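Local structure of amorpha-4,11-diene synthase (Artemisia annua, 4GAX) at residues L90-L95 / K242-E247. The protein catalyses, as a plant sesquiterpene synthase, the cyclisation of farnesyl diphosphate, probably to amorpha-4,11-diene or the related alpha-bisabolol. Residues are numbered along the deposited sequence; the frame is centred on the assembly and turned at random.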
# COMPACT_ATOMS: atom_id res chain seq x y z
N LEU A 90 -12.29 1.07 -11.05
CA LEU A 90 -12.07 0.10 -12.14
C LEU A 90 -10.57 -0.11 -12.45
O LEU A 90 -10.19 -1.00 -13.23
CB LEU A 90 -12.82 0.50 -13.41
CG LEU A 90 -14.34 0.35 -13.32
CD1 LEU A 90 -15.01 1.01 -14.55
CD2 LEU A 90 -14.71 -1.12 -13.22
N GLY A 91 -9.75 0.75 -11.85
CA GLY A 91 -8.31 0.56 -11.87
C GLY A 91 -7.63 1.15 -13.10
O GLY A 91 -6.52 0.75 -13.43
N ILE A 92 -8.31 2.09 -13.77
CA ILE A 92 -7.76 2.71 -14.98
C ILE A 92 -7.51 4.22 -14.85
O ILE A 92 -7.42 4.94 -15.85
CB ILE A 92 -8.63 2.45 -16.22
CG1 ILE A 92 -10.11 2.56 -15.88
CG2 ILE A 92 -8.35 1.07 -16.78
CD1 ILE A 92 -10.99 2.52 -17.11
N SER A 93 -7.41 4.69 -13.61
CA SER A 93 -7.15 6.11 -13.40
C SER A 93 -5.81 6.54 -14.02
O SER A 93 -5.69 7.68 -14.49
CB SER A 93 -7.20 6.45 -11.91
OG SER A 93 -6.22 5.71 -11.19
N TYR A 94 -4.84 5.63 -14.10
CA TYR A 94 -3.53 5.96 -14.71
C TYR A 94 -3.64 6.30 -16.18
O TYR A 94 -2.72 6.90 -16.74
CB TYR A 94 -2.52 4.81 -14.54
CG TYR A 94 -2.95 3.53 -15.20
CD1 TYR A 94 -2.58 3.24 -16.52
CD2 TYR A 94 -3.70 2.59 -14.51
CE1 TYR A 94 -2.97 2.05 -17.13
CE2 TYR A 94 -4.09 1.40 -15.11
CZ TYR A 94 -3.73 1.14 -16.42
OH TYR A 94 -4.12 -0.04 -17.00
N LEU A 95 -4.74 5.92 -16.83
CA LEU A 95 -4.95 6.30 -18.22
C LEU A 95 -5.41 7.75 -18.34
O LEU A 95 -5.29 8.35 -19.40
CB LEU A 95 -6.01 5.40 -18.88
CG LEU A 95 -5.67 3.92 -19.04
CD1 LEU A 95 -6.81 3.25 -19.77
CD2 LEU A 95 -4.37 3.75 -19.82
N LYS A 242 -15.53 -2.21 -20.75
CA LYS A 242 -14.75 -2.85 -21.82
C LYS A 242 -13.28 -2.45 -21.72
O LYS A 242 -12.37 -3.29 -21.78
CB LYS A 242 -15.30 -2.47 -23.18
CG LYS A 242 -14.66 -3.24 -24.32
CD LYS A 242 -15.14 -2.73 -25.67
CE LYS A 242 -14.78 -3.71 -26.78
NZ LYS A 242 -15.01 -3.11 -28.12
N LEU A 243 -13.06 -1.15 -21.53
CA LEU A 243 -11.71 -0.62 -21.38
C LEU A 243 -11.03 -1.14 -20.12
O LEU A 243 -9.84 -1.51 -20.15
CB LEU A 243 -11.78 0.91 -21.31
CG LEU A 243 -10.46 1.64 -21.07
CD1 LEU A 243 -9.44 1.29 -22.14
CD2 LEU A 243 -10.70 3.13 -21.03
N ALA A 244 -11.75 -1.16 -19.01
CA ALA A 244 -11.16 -1.59 -17.75
C ALA A 244 -10.66 -3.03 -17.81
O ALA A 244 -9.63 -3.37 -17.21
CB ALA A 244 -12.16 -1.43 -16.59
N LYS A 245 -11.38 -3.89 -18.51
CA LYS A 245 -11.01 -5.30 -18.55
C LYS A 245 -9.83 -5.53 -19.50
O LYS A 245 -8.94 -6.32 -19.20
CB LYS A 245 -12.19 -6.17 -18.96
CG LYS A 245 -13.32 -6.20 -17.94
CD LYS A 245 -14.55 -6.95 -18.52
CE LYS A 245 -14.65 -8.37 -17.99
NZ LYS A 245 -15.74 -9.15 -18.66
N LEU A 246 -9.85 -4.85 -20.65
CA LEU A 246 -8.75 -4.94 -21.62
C LEU A 246 -7.46 -4.45 -20.97
O LEU A 246 -6.39 -5.06 -21.11
CB LEU A 246 -9.05 -4.10 -22.87
CG LEU A 246 -9.72 -4.76 -24.08
CD1 LEU A 246 -10.62 -5.90 -23.67
CD2 LEU A 246 -10.51 -3.72 -24.90
N GLU A 247 -7.58 -3.33 -20.27
CA GLU A 247 -6.43 -2.71 -19.61
C GLU A 247 -5.96 -3.55 -18.44
O GLU A 247 -4.77 -3.68 -18.20
CB GLU A 247 -6.80 -1.31 -19.13
CG GLU A 247 -6.85 -0.30 -20.26
CD GLU A 247 -5.47 -0.04 -20.86
OE1 GLU A 247 -4.45 -0.20 -20.14
OE2 GLU A 247 -5.42 0.34 -22.05
O HOH W 1 -8.38 -2.14 -15.04
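L90 and A244 bring the two backbones closest, with their CA atoms 5.9 Å apart, where the turn following helix 77-89 meets the flank of helix 238-269. In this all-helical terpene synthase fold the chain turns through a Schellman motif, G91 taking the positive phi, and goes on into a 3-10 segment. The CB atoms of L90 and A244 abut at 3.8 Å. I92 uses both branches: its CG2 reaches E247 CB at 3.7 Å, while CD1 rests beside L243 CD2. L95 and E247 approach from opposite directions, L95 CD1 lying 3.6 Å from E247 CG and also touching the L243 methyls. A bend at chi2 (-67°) brings OE1 of E247 to the edge of the Y94 ring, near the ring plane, with carboxylate and ring turned 68° apart. OE1 of E247 is 3.2 Å from Y94 OH, a hydrogen bond left unsettled because another acceptor lies within reach of the same proton. An alanine in place of E247 would probably leave Y94 OH without this acceptor and open a gap beside L95 CD1. V56 of helix 52-71 packs against L243 and E247. A water donates to both L90 O and A244 O, 2.8 Å from each.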